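Local coordinates for phosphate-binding protein PstS 2 (Streptococcus pneumoniae, PDB 4H1X) that probably binds phosphate outside the cell membrane and delivers it to the PstSACB ABC transporter for import, at residues 63-68 with 237-242; 81-86 with 232-237; 156-161 with 204-209; 169-174 with 186-191; 14-19 with 52-57. One frame throughout, in Å; residues are numbered along the deposited sequence. Where two conformers were deposited one is given.

Contact 1: 63-68 with 237-242; sequences GNANAI and NNDNKA
Asn-237 lays its side chain against the turn at Ala-65: its CB lies 3.6 Å from Ala-65 O, and its CG packs over the CA of the same alanine. With CG anti to the backbone N (chi1 -169°), the amide runs alongside the backbone of 64-65 and brings ND2 to 3.5 Å from Asn-64 O, a packing distance; the amide nitrogen gives its hydrogen bond to Val-61 O instead. The other end of the amide is held too, since OD1 accepts from Asp-239 N at 2.9 Å in an Asx turn. Both ends of the group are therefore fixed by backbone partners.

No direct hydrogen bond joins the two segments. A single water does the work, with four partners around it: it donates to Ala-65 O and Ala-67 O, both at 2.7 Å, and accepts from Asn-237 N and from Asn-240 ND2, the latter at 2.9 Å. Asn-240 is steadied by a second Asx turn, in which its OD1 takes the N-H of Ala-242. At the exposed margin Ala-65 CB comes no closer than 4.4 Å to Asp-239 OD2.

Two type I turns, 64-67 and 237-240, thus meet through a water. The first links helix 54-63 to strand 67-72; the second follows strand 223-236, the antiparallel neighbour of strand 67-72, and leads on toward strand 244-245.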
# COMPACT_ATOMS: atom_id res chain seq x y z
N GLY A 63 -21.07 5.58 -9.64
CA GLY A 63 -22.09 5.24 -10.62
C GLY A 63 -23.22 4.34 -10.17
O GLY A 63 -24.21 4.15 -10.91
N ASN A 64 -23.10 3.75 -8.97
CA ASN A 64 -24.11 2.82 -8.49
C ASN A 64 -24.38 3.06 -7.00
O ASN A 64 -23.48 2.88 -6.19
CB ASN A 64 -23.63 1.38 -8.77
CG ASN A 64 -23.41 1.12 -10.26
OD1 ASN A 64 -24.37 0.87 -11.03
ND2 ASN A 64 -22.17 1.33 -10.73
N ALA A 65 -25.63 3.44 -6.66
CA ALA A 65 -26.03 3.76 -5.28
C ALA A 65 -25.75 2.64 -4.26
O ALA A 65 -25.52 2.94 -3.09
CB ALA A 65 -27.51 4.11 -5.22
N ASN A 66 -25.84 1.36 -4.70
CA ASN A 66 -25.67 0.19 -3.82
C ASN A 66 -24.25 -0.37 -3.77
O ASN A 66 -24.04 -1.42 -3.16
CB ASN A 66 -26.58 -0.93 -4.31
CG ASN A 66 -28.06 -0.65 -4.16
OD1 ASN A 66 -28.50 0.04 -3.24
ND2 ASN A 66 -28.85 -1.23 -5.05
N ALA A 67 -23.28 0.31 -4.41
CA ALA A 67 -21.95 -0.28 -4.50
C ALA A 67 -21.05 0.03 -3.30
O ALA A 67 -21.24 1.02 -2.57
CB ALA A 67 -21.27 0.15 -5.80
N ILE A 68 -20.06 -0.84 -3.10
CA ILE A 68 -19.01 -0.67 -2.10
C ILE A 68 -17.71 -1.18 -2.71
O ILE A 68 -17.70 -2.21 -3.39
CB ILE A 68 -19.33 -1.37 -0.75
CG1 ILE A 68 -18.30 -0.98 0.36
CG2 ILE A 68 -19.46 -2.92 -0.89
CD1 ILE A 68 -18.70 -1.56 1.72
N ASN A 237 -21.33 4.97 -2.21
CA ASN A 237 -21.90 6.07 -2.96
C ASN A 237 -22.32 7.17 -1.97
O ASN A 237 -22.69 6.86 -0.84
CB ASN A 237 -23.09 5.56 -3.76
CG ASN A 237 -23.60 6.56 -4.76
OD1 ASN A 237 -24.39 7.45 -4.44
ND2 ASN A 237 -23.18 6.41 -6.00
N ASN A 238 -22.23 8.43 -2.38
CA ASN A 238 -22.65 9.56 -1.53
C ASN A 238 -24.13 9.48 -1.11
O ASN A 238 -24.50 10.04 -0.07
CB ASN A 238 -22.37 10.88 -2.24
CG ASN A 238 -20.96 11.34 -2.08
OD1 ASN A 238 -20.40 11.28 -0.97
ND2 ASN A 238 -20.37 11.81 -3.17
N ASP A 239 -24.98 8.79 -1.89
CA ASP A 239 -26.41 8.56 -1.61
C ASP A 239 -26.64 7.59 -0.43
O ASP A 239 -27.75 7.54 0.12
CB ASP A 239 -27.08 7.94 -2.84
CG ASP A 239 -27.40 8.89 -3.98
OD1 ASP A 239 -27.00 10.07 -3.91
OD2 ASP A 239 -28.04 8.44 -4.95
N ASN A 240 -25.62 6.75 -0.12
CA ASN A 240 -25.68 5.74 0.94
C ASN A 240 -25.67 6.41 2.32
O ASN A 240 -24.69 7.10 2.66
CB ASN A 240 -24.51 4.75 0.82
CG ASN A 240 -24.75 3.45 1.54
OD1 ASN A 240 -25.37 3.40 2.61
ND2 ASN A 240 -24.25 2.36 0.98
N LYS A 241 -26.73 6.19 3.10
CA LYS A 241 -26.90 6.74 4.46
C LYS A 241 -25.94 6.06 5.47
O LYS A 241 -25.65 6.68 6.49
CB LYS A 241 -28.37 6.66 4.94
CG LYS A 241 -28.86 5.28 5.39
CD LYS A 241 -30.18 5.38 6.17
CE LYS A 241 -30.61 4.06 6.76
NZ LYS A 241 -31.94 4.16 7.43
N ALA A 242 -25.44 4.84 5.18
CA ALA A 242 -24.46 4.15 6.05
C ALA A 242 -23.17 4.98 6.17
O ALA A 242 -22.73 5.57 5.18
CB ALA A 242 -24.13 2.77 5.50
O HOH W 1 -23.17 2.65 -1.73

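Contact 2: 81-86 with 232-237; sequences KALEID and IAVVVN
Leu-83 crosses Val-236 at about a right angle where strand 81-85 pairs antiparallel with strand 223-236 in the mixed sheet of this periplasmic-binding-protein fold. CD1 of the leucine sits 3.8 Å from Val-236 CG1, and CD2 also lies against both methyls of that valine. The same CD1 reaches Val-234 CG1 at 3.9 Å, this time at a slant, so one leucine branch bridges two valines. In one of its two conformers, and so less certainly, Ile-85 is turned roughly perpendicular to Val-234, with its CD1 nearest CG2. Further apolar cover comes from Ile-68 and Val-245, which pack on Leu-83.

Lys-81 lies obliquely against Val-236: the bend at chi3 (81°) brings CE to 4.0 Å from Val-236 CG2, and the chain then runs on to put NZ on the carbonyls of Asn-240 and Ala-242. On the other face of the sheet Ala-82 CB lies loosely beside Val-235 CG1 and Ala-233 CB.

The backbones pair through reciprocal bonds between Lys-81 and Val-236, followed by Leu-83 N to Val-234 O at 2.8 Å. Beyond Leu-83 the strands diverge and a water steps in: it donates to Leu-83 O and accepts from Val-234 N, each at 2.8 Å.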
# COMPACT_ATOMS: atom_id res chain seq x y z
N LYS A 81 -17.96 8.33 -0.74
CA LYS A 81 -17.90 8.54 0.71
C LYS A 81 -17.10 7.42 1.39
O LYS A 81 -17.43 6.25 1.22
CB LYS A 81 -19.32 8.60 1.28
CG LYS A 81 -19.33 8.81 2.79
CD LYS A 81 -20.70 9.16 3.33
CE LYS A 81 -21.59 7.98 3.53
NZ LYS A 81 -22.84 8.35 4.25
N ALA A 82 -16.07 7.77 2.17
CA ALA A 82 -15.30 6.77 2.91
C ALA A 82 -16.06 6.39 4.19
O ALA A 82 -16.51 7.28 4.95
CB ALA A 82 -13.89 7.27 3.25
N LEU A 83 -16.22 5.08 4.42
CA LEU A 83 -16.85 4.59 5.64
C LEU A 83 -15.88 4.70 6.79
O LEU A 83 -14.67 4.57 6.61
CB LEU A 83 -17.29 3.11 5.49
CG LEU A 83 -18.43 2.79 4.51
CD1 LEU A 83 -18.66 1.27 4.43
CD2 LEU A 83 -19.71 3.49 4.90
N GLU A 84 -16.42 4.90 8.01
CA GLU A 84 -15.58 4.82 9.19
C GLU A 84 -15.46 3.32 9.51
O GLU A 84 -16.41 2.57 9.26
CB GLU A 84 -16.21 5.63 10.35
CG GLU A 84 -16.24 7.12 10.05
CD GLU A 84 -16.74 8.01 11.18
OE1 GLU A 84 -17.29 7.47 12.17
OE2 GLU A 84 -16.59 9.24 11.06
N ILE A 85 -14.30 2.87 10.01
CA ILE A 85 -14.11 1.46 10.36
C ILE A 85 -13.85 1.39 11.85
O ILE A 85 -12.90 2.02 12.34
CB ILE A 85 -13.03 0.75 9.50
CG1 ILE A 85 -13.53 0.56 8.06
CG2 ILE A 85 -12.66 -0.61 10.09
CD1 ILE A 85 -13.11 1.58 7.15
N ASP A 86 -14.72 0.67 12.58
CA ASP A 86 -14.66 0.56 14.05
C ASP A 86 -14.79 1.96 14.67
O ASP A 86 -14.08 2.29 15.63
CB ASP A 86 -13.36 -0.12 14.53
CG ASP A 86 -13.13 -1.56 14.13
OD1 ASP A 86 -14.12 -2.34 14.08
OD2 ASP A 86 -11.95 -1.94 13.96
N ILE A 232 -6.02 2.25 3.30
CA ILE A 232 -7.05 1.79 2.37
C ILE A 232 -8.39 2.34 2.86
O ILE A 232 -8.73 2.18 4.04
CB ILE A 232 -7.05 0.24 2.22
CG1 ILE A 232 -5.74 -0.27 1.57
CG2 ILE A 232 -8.29 -0.24 1.44
CD1 ILE A 232 -5.48 -1.77 1.75
N ALA A 233 -9.11 3.03 1.99
CA ALA A 233 -10.43 3.57 2.29
C ALA A 233 -11.48 2.64 1.71
O ALA A 233 -11.32 2.17 0.56
CB ALA A 233 -10.59 4.96 1.67
N VAL A 234 -12.51 2.37 2.48
CA VAL A 234 -13.68 1.59 2.04
C VAL A 234 -14.70 2.63 1.64
O VAL A 234 -15.09 3.46 2.48
CB VAL A 234 -14.20 0.61 3.12
CG1 VAL A 234 -15.45 -0.10 2.61
CG2 VAL A 234 -13.12 -0.39 3.49
N VAL A 235 -15.10 2.62 0.38
CA VAL A 235 -15.92 3.70 -0.13
C VAL A 235 -17.29 3.21 -0.62
O VAL A 235 -17.42 2.12 -1.18
CB VAL A 235 -15.18 4.48 -1.26
CG1 VAL A 235 -14.01 5.30 -0.70
CG2 VAL A 235 -14.70 3.56 -2.40
N VAL A 236 -18.29 4.05 -0.40
CA VAL A 236 -19.68 3.85 -0.79
C VAL A 236 -20.15 5.07 -1.60
O VAL A 236 -19.45 6.09 -1.65
CB VAL A 236 -20.62 3.58 0.43
CG1 VAL A 236 -20.21 2.30 1.17
CG2 VAL A 236 -20.67 4.79 1.38
N ASN A 237 -21.33 4.97 -2.21
CA ASN A 237 -21.90 6.07 -2.96
C ASN A 237 -22.32 7.17 -1.97
O ASN A 237 -22.69 6.86 -0.84
CB ASN A 237 -23.09 5.56 -3.76
CG ASN A 237 -23.60 6.56 -4.76
OD1 ASN A 237 -24.39 7.45 -4.44
ND2 ASN A 237 -23.18 6.41 -6.00
O HOH W 2 -12.62 3.79 4.91

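Contact 3: 156-161 with 204-209; sequences GKLSVV and TADIGM
Val-160 and Ile-207 form a parallel bridge, as do Val-161 and Gly-208, where strands 155-162 and 207-210 run side by side in the sheet of an alpha/beta lobe of the periplasmic-binding-protein fold. This is the tightly packed end. Val-161 N donates to Ile-207 O, Met-209 N donates to Val-161 O from above the carbonyl plane, and the side chains close in on both faces. Val-160 CG1 meets the CG of selenomethionine Met-209 at 3.7 Å, the two chains crossing at about a right angle, and Met-170 from helix 164-180 covers both. On the opposite face Val-161 CG2 presses on Ala-205 CB at 3.5 Å. Chi1 of 175° sets CG1 of this valine anti to the backbone N and CG2 beside that N, anti to the carbonyl carbon, which turns CG2 to the alanine.

Ahead of the paired residues the regular pattern gives way to a carboxylate. Asp-206 OD2 accepts from Ser-159 N at 2.7 Å with its anti lone pair, the one away from OD1, while Ser-159 O takes two N-H groups, Asp-206 N at 2.8 Å and Ile-207 N at 3.2 Å. Both the N-H and the carbonyl of the serine are thus bonded to Asp-206, the carbonyl also to Ile-207. The Leu-158 side chain crosses that of Asp-206 at about a right angle, CD2 beside OD2.

The loose side lies toward exposed Thr-204. Here a water joins the segments: it donates to Thr-204 O at 2.7 Å and sits at the same distance from Ser-159 OG.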
# COMPACT_ATOMS: atom_id res chain seq x y z
N GLY A 156 27.07 5.22 -10.74
CA GLY A 156 26.91 3.81 -10.47
C GLY A 156 25.50 3.38 -10.72
O GLY A 156 24.67 4.17 -11.18
N LYS A 157 25.23 2.11 -10.43
CA LYS A 157 23.92 1.51 -10.65
C LYS A 157 23.36 0.95 -9.35
O LYS A 157 24.10 0.39 -8.54
CB LYS A 157 24.00 0.39 -11.72
CG LYS A 157 22.65 -0.25 -12.08
CD LYS A 157 22.81 -1.63 -12.72
CE LYS A 157 21.90 -2.67 -12.09
NZ LYS A 157 22.56 -3.37 -10.94
N LEU A 158 22.04 1.07 -9.19
CA LEU A 158 21.31 0.53 -8.07
C LEU A 158 20.24 -0.39 -8.57
O LEU A 158 19.59 -0.08 -9.59
CB LEU A 158 20.66 1.63 -7.22
CG LEU A 158 21.55 2.32 -6.23
CD1 LEU A 158 20.81 3.46 -5.57
CD2 LEU A 158 22.06 1.34 -5.18
N SER A 159 20.07 -1.51 -7.88
CA SER A 159 19.01 -2.46 -8.20
C SER A 159 18.05 -2.49 -7.02
O SER A 159 18.47 -2.80 -5.89
CB SER A 159 19.57 -3.84 -8.50
OG SER A 159 18.50 -4.75 -8.73
N VAL A 160 16.79 -2.14 -7.27
CA VAL A 160 15.75 -2.10 -6.23
C VAL A 160 14.69 -3.13 -6.64
O VAL A 160 14.19 -3.08 -7.76
CB VAL A 160 15.17 -0.67 -6.01
CG1 VAL A 160 14.19 -0.70 -4.84
CG2 VAL A 160 16.29 0.35 -5.73
N VAL A 161 14.43 -4.13 -5.78
CA VAL A 161 13.57 -5.24 -6.17
C VAL A 161 12.49 -5.54 -5.15
O VAL A 161 12.79 -5.54 -3.96
CB VAL A 161 14.47 -6.52 -6.33
CG1 VAL A 161 13.63 -7.77 -6.62
CG2 VAL A 161 15.56 -6.31 -7.40
N THR A 204 21.70 -9.81 -5.01
CA THR A 204 21.33 -9.52 -6.42
C THR A 204 20.56 -8.18 -6.50
O THR A 204 20.33 -7.65 -7.59
CB THR A 204 20.56 -10.68 -7.07
OG1 THR A 204 19.29 -10.82 -6.44
CG2 THR A 204 21.34 -12.00 -7.06
N ALA A 205 20.11 -7.68 -5.34
CA ALA A 205 19.46 -6.38 -5.20
C ALA A 205 20.17 -5.62 -4.12
O ALA A 205 20.55 -6.20 -3.10
CB ALA A 205 17.99 -6.54 -4.83
N ASP A 206 20.28 -4.31 -4.31
CA ASP A 206 20.86 -3.45 -3.30
C ASP A 206 19.81 -3.17 -2.22
O ASP A 206 20.13 -3.10 -1.04
CB ASP A 206 21.38 -2.17 -3.95
CG ASP A 206 22.43 -2.44 -5.03
OD1 ASP A 206 23.47 -3.02 -4.70
OD2 ASP A 206 22.15 -2.17 -6.22
N ILE A 207 18.57 -2.93 -2.65
CA ILE A 207 17.47 -2.58 -1.75
C ILE A 207 16.25 -3.41 -2.14
O ILE A 207 15.97 -3.58 -3.34
CB ILE A 207 17.17 -1.05 -1.86
CG1 ILE A 207 18.42 -0.21 -1.46
CG2 ILE A 207 15.97 -0.63 -0.99
CD1 ILE A 207 18.38 1.28 -1.93
N GLY A 208 15.53 -3.87 -1.12
CA GLY A 208 14.30 -4.63 -1.32
C GLY A 208 13.09 -3.80 -0.94
O GLY A 208 13.20 -2.91 -0.08
N MSE A 209 11.95 -4.08 -1.56
CA MSE A 209 10.67 -3.42 -1.32
C MSE A 209 9.69 -4.45 -0.81
O MSE A 209 9.46 -5.47 -1.47
CB MSE A 209 10.09 -2.74 -2.57
CG MSE A 209 11.06 -1.83 -3.31
SE MSE A 209 10.18 -1.11 -4.92
CE MSE A 209 10.09 -2.70 -6.05
O HOH W 3 18.49 -7.28 -9.56

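Contact 4: 169-174 with 186-191; sequences LMEKLA and IDITSN
Met-170, a selenomethionine, is the first residue of 169-174 to meet the strand: its CG lies 3.8 Å from Ile-188 CD1, the two side chains slanting across each other. CG stands anti to the backbone N (chi1 -172°), but bends at chi2 and chi3 then swing SE and CE away from the strand, so the near part of the chain makes the contact. The side chain also packs on Ile-108 and Ile-227.

Glu-171 follows with its backbone as much as its side chain. Ile-188 CD1 presses within 3.7 Å of Glu-171 CA; in the conformer described, Glu-171 CG lies 3.8 Å from the same methyl, a less certain contact. One turn on from Met-170, Ala-174 points its methyl at the strand, where CB lies 3.9 Å from Ile-186 CD1 and 4.0 Å from Ile-188 CD1. Both isoleucines reach the helix at this small residue, with Ile-186 CD1 also touching Ala-174 CA.

Helix 164-180 and strand 183-190 are successive elements of a beta-alpha-beta unit beginning with strand 155-162, and they run antiparallel, with 9.6 Å between the axes of the short segments. Ser-190 OG adds a polar tie to Ser-167 OG of the same helix, but no hydrogen bond crosses between 169-174 and 186-191. Alternate strand residues, Ile-186 and Ile-188, supply the methyls; the touching surface is apolar, probably held largely by the hydrophobic effect.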
# COMPACT_ATOMS: atom_id res chain seq x y z
N LEU A 169 5.80 4.29 -6.27
CA LEU A 169 6.40 5.26 -5.37
C LEU A 169 7.94 5.25 -5.49
O LEU A 169 8.56 6.32 -5.50
CB LEU A 169 5.98 5.00 -3.92
CG LEU A 169 6.63 5.97 -2.89
CD1 LEU A 169 6.29 7.45 -3.20
CD2 LEU A 169 6.23 5.60 -1.48
N MSE A 170 8.54 4.05 -5.59
CA MSE A 170 9.99 3.91 -5.76
C MSE A 170 10.43 4.62 -7.04
O MSE A 170 11.45 5.31 -7.02
CB MSE A 170 10.38 2.43 -5.78
CG MSE A 170 11.86 2.21 -5.75
SE MSE A 170 12.71 3.20 -4.24
CE MSE A 170 11.91 2.49 -2.81
N GLU A 171 9.64 4.50 -8.13
CA GLU A 171 9.91 5.16 -9.41
C GLU A 171 9.96 6.70 -9.19
O GLU A 171 10.89 7.35 -9.67
CB GLU A 171 8.85 4.77 -10.46
CG GLU A 171 9.05 3.38 -11.04
CD GLU A 171 7.85 2.59 -11.54
OE1 GLU A 171 6.82 3.21 -11.92
OE2 GLU A 171 7.95 1.34 -11.58
N LYS A 172 9.00 7.26 -8.42
CA LYS A 172 8.97 8.72 -8.15
C LYS A 172 10.24 9.13 -7.37
O LYS A 172 10.85 10.17 -7.64
CB LYS A 172 7.69 9.12 -7.36
CG LYS A 172 6.34 8.81 -8.05
CD LYS A 172 6.15 9.61 -9.33
CE LYS A 172 4.74 9.45 -9.87
NZ LYS A 172 4.63 10.06 -11.22
N LEU A 173 10.64 8.30 -6.41
CA LEU A 173 11.83 8.58 -5.59
C LEU A 173 13.09 8.49 -6.44
O LEU A 173 13.93 9.39 -6.35
CB LEU A 173 11.91 7.66 -4.38
CG LEU A 173 10.86 7.96 -3.28
CD1 LEU A 173 10.69 6.77 -2.34
CD2 LEU A 173 11.23 9.25 -2.45
N ALA A 174 13.18 7.47 -7.33
CA ALA A 174 14.30 7.34 -8.26
C ALA A 174 14.38 8.55 -9.20
O ALA A 174 15.48 9.06 -9.42
CB ALA A 174 14.17 6.06 -9.07
N ILE A 186 19.03 3.66 -11.87
CA ILE A 186 18.28 2.89 -10.87
C ILE A 186 17.33 1.96 -11.61
O ILE A 186 16.46 2.45 -12.32
CB ILE A 186 17.55 3.78 -9.81
CG1 ILE A 186 18.55 4.67 -8.98
CG2 ILE A 186 16.70 2.89 -8.88
CD1 ILE A 186 17.90 5.77 -8.07
N ASP A 187 17.50 0.64 -11.47
CA ASP A 187 16.63 -0.38 -12.03
C ASP A 187 15.65 -0.81 -10.95
O ASP A 187 16.07 -1.11 -9.81
CB ASP A 187 17.42 -1.61 -12.50
CG ASP A 187 18.29 -1.49 -13.75
OD1 ASP A 187 18.37 -0.39 -14.32
OD2 ASP A 187 18.88 -2.51 -14.15
N ILE A 188 14.36 -0.82 -11.26
CA ILE A 188 13.39 -1.23 -10.27
C ILE A 188 12.69 -2.47 -10.81
O ILE A 188 12.03 -2.39 -11.85
CB ILE A 188 12.39 -0.08 -9.97
CG1 ILE A 188 13.15 1.16 -9.41
CG2 ILE A 188 11.29 -0.58 -9.03
CD1 ILE A 188 12.41 2.48 -9.47
N THR A 189 12.80 -3.58 -10.08
CA THR A 189 12.19 -4.83 -10.49
C THR A 189 11.00 -5.12 -9.62
O THR A 189 11.14 -5.23 -8.39
CB THR A 189 13.21 -5.97 -10.45
OG1 THR A 189 14.28 -5.67 -11.33
CG2 THR A 189 12.59 -7.32 -10.81
N SER A 190 9.82 -5.25 -10.25
CA SER A 190 8.59 -5.60 -9.56
C SER A 190 8.37 -7.10 -9.65
O SER A 190 8.32 -7.64 -10.75
CB SER A 190 7.40 -4.88 -10.20
OG SER A 190 7.56 -3.48 -10.15
N ASN A 191 8.25 -7.76 -8.51
CA ASN A 191 7.93 -9.19 -8.49
C ASN A 191 7.04 -9.48 -7.27
O ASN A 191 5.84 -9.74 -7.44
CB ASN A 191 9.19 -10.08 -8.59
CG ASN A 191 10.41 -9.63 -7.81
OD1 ASN A 191 10.31 -8.96 -6.78
ND2 ASN A 191 11.58 -10.04 -8.27

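Contact 5: 14-19 with 52-57; sequences ISRENG and NSTEGV
Arg-16 folds back through bends at chi2 (-68°) and chi3 (-56°), which lay its guanidinium flat over the backbone at Ser-53. Ser-53 CA stands 3.6 Å above the plane, over its centre, and the N atoms of Ser-53 and Thr-54 lie over that same face. Glu-17 turns its chain at chi1 (77°), placing CG between its backbone N and carbonyl carbon, and again at chi2, so that its carboxylate comes to the edge of the same guanidinium.

The salt bridge is side-on: NE donates to OE1 at 2.8 Å and NH2 to OE2 at 3.2 Å, each oxygen accepting on its syn lone pair and lying close to the guanidinium plane. This two-point grip helps fix the rotation of the guanidinium. Glu-17 OE1 also lies 3.4 Å from Asn-52 O, an approach of two acceptors that the nearby guanidinium probably eases.

Deeper in, the contact is apolar. Arg-16 CD rests on Val-57 CG2 at 3.6 Å, the chains crossing at about a right angle, and Ile-14 CG2 touches the same methyl. Helix 54-63 starts here, with Ser-53 as N-cap: its OG accepts from Gly-56 N at 3.1 Å.

Strand 12-16 and this helix start thus meet at an arginine gripped at its edge by Glu-17 and lying by one face on the backbone at Ser-53. Its NH2 also binds a citrate, probably from the crystallisation liquor. The cationic group beside a helix N-terminus is consistent with an anion-binding pocket, as expected of a phosphate-binding protein, although the citrate alone does not establish the phosphate site.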
# COMPACT_ATOMS: atom_id res chain seq x y z
N ILE A 14 -17.62 -4.30 -5.19
CA ILE A 14 -16.64 -4.00 -6.24
C ILE A 14 -15.30 -4.53 -5.77
O ILE A 14 -14.78 -4.03 -4.78
CB ILE A 14 -16.56 -2.48 -6.61
CG1 ILE A 14 -17.95 -1.80 -6.87
CG2 ILE A 14 -15.55 -2.23 -7.76
CD1 ILE A 14 -18.84 -2.43 -7.88
N SER A 15 -14.74 -5.51 -6.48
CA SER A 15 -13.42 -6.05 -6.14
C SER A 15 -12.37 -5.55 -7.14
O SER A 15 -12.71 -5.27 -8.29
CB SER A 15 -13.45 -7.58 -6.16
OG SER A 15 -12.15 -8.12 -6.09
N ARG A 16 -11.10 -5.47 -6.71
CA ARG A 16 -10.04 -5.18 -7.66
C ARG A 16 -9.71 -6.49 -8.41
O ARG A 16 -10.16 -7.56 -7.99
CB ARG A 16 -8.81 -4.56 -6.95
CG ARG A 16 -8.97 -3.05 -6.74
CD ARG A 16 -8.97 -2.23 -8.06
NE ARG A 16 -7.76 -2.49 -8.84
CZ ARG A 16 -6.58 -1.94 -8.58
NH1 ARG A 16 -6.45 -1.04 -7.62
NH2 ARG A 16 -5.51 -2.28 -9.29
N GLU A 17 -9.01 -6.39 -9.55
CA GLU A 17 -8.67 -7.57 -10.36
C GLU A 17 -7.72 -8.51 -9.62
O GLU A 17 -7.01 -8.08 -8.72
CB GLU A 17 -8.07 -7.14 -11.72
CG GLU A 17 -6.62 -6.67 -11.68
CD GLU A 17 -6.34 -5.31 -11.09
OE1 GLU A 17 -7.29 -4.64 -10.61
OE2 GLU A 17 -5.16 -4.90 -11.09
N ASN A 18 -7.74 -9.79 -9.99
CA ASN A 18 -6.86 -10.81 -9.41
C ASN A 18 -5.39 -10.40 -9.62
O ASN A 18 -5.03 -9.99 -10.72
CB ASN A 18 -7.13 -12.14 -10.10
CG ASN A 18 -6.49 -13.31 -9.42
OD1 ASN A 18 -5.27 -13.52 -9.51
ND2 ASN A 18 -7.30 -14.10 -8.74
N GLY A 19 -4.60 -10.47 -8.57
CA GLY A 19 -3.19 -10.09 -8.62
C GLY A 19 -2.93 -8.65 -8.21
O GLY A 19 -1.77 -8.28 -8.03
N ASN A 52 -10.41 -2.76 -12.70
CA ASN A 52 -8.98 -2.92 -12.98
C ASN A 52 -8.08 -1.82 -12.39
O ASN A 52 -6.85 -1.91 -12.52
CB ASN A 52 -8.77 -2.97 -14.49
CG ASN A 52 -9.34 -1.77 -15.21
OD1 ASN A 52 -10.55 -1.60 -15.28
ND2 ASN A 52 -8.47 -0.89 -15.67
N SER A 53 -8.66 -0.78 -11.78
CA SER A 53 -7.86 0.33 -11.22
C SER A 53 -8.60 1.09 -10.14
O SER A 53 -9.82 0.95 -10.01
CB SER A 53 -7.51 1.32 -12.34
OG SER A 53 -8.69 1.87 -12.90
N THR A 54 -7.86 2.00 -9.46
CA THR A 54 -8.42 2.91 -8.46
C THR A 54 -9.52 3.76 -9.11
O THR A 54 -10.60 3.88 -8.53
CB THR A 54 -7.31 3.77 -7.85
OG1 THR A 54 -6.24 2.93 -7.45
CG2 THR A 54 -7.79 4.57 -6.66
N GLU A 55 -9.25 4.32 -10.33
CA GLU A 55 -10.20 5.15 -11.09
C GLU A 55 -11.48 4.36 -11.40
O GLU A 55 -12.58 4.90 -11.35
CB GLU A 55 -9.54 5.66 -12.39
CG GLU A 55 -8.38 6.64 -12.20
CD GLU A 55 -7.12 6.16 -11.49
OE1 GLU A 55 -6.71 4.99 -11.69
OE2 GLU A 55 -6.54 6.97 -10.73
N GLY A 56 -11.29 3.09 -11.75
CA GLY A 56 -12.39 2.19 -12.10
C GLY A 56 -13.28 1.93 -10.90
O GLY A 56 -14.51 1.95 -11.03
N VAL A 57 -12.65 1.72 -9.71
CA VAL A 57 -13.41 1.51 -8.45
C VAL A 57 -14.21 2.79 -8.16
O VAL A 57 -15.43 2.70 -7.99
CB VAL A 57 -12.55 1.07 -7.23
CG1 VAL A 57 -13.42 0.98 -5.97
CG2 VAL A 57 -11.91 -0.30 -7.48

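In the fold
The contacts fall into two groups on the mixed sheet. Contacts 1, 2 and 5 share one lobe, their centres 11 to 17 Å apart: strand 67-72 lies between strand 12-16 of contact 5 and strand 223-236 of contact 2, and contacts 1 and 2 share Asn-237. Contacts 3 and 4, centres 9 Å apart, sit in the other lobe, on neighbouring strands 155-162 and 183-190. Between contacts 1 and 3 the centres are about 43 Å apart. Along the chain contact 5 closes first; contacts 1 and 2 then span the region holding 3 and 4. Strand 223-236 carries the chain back to the first lobe, in keeping with the two-lobed architecture of periplasmic binding proteins.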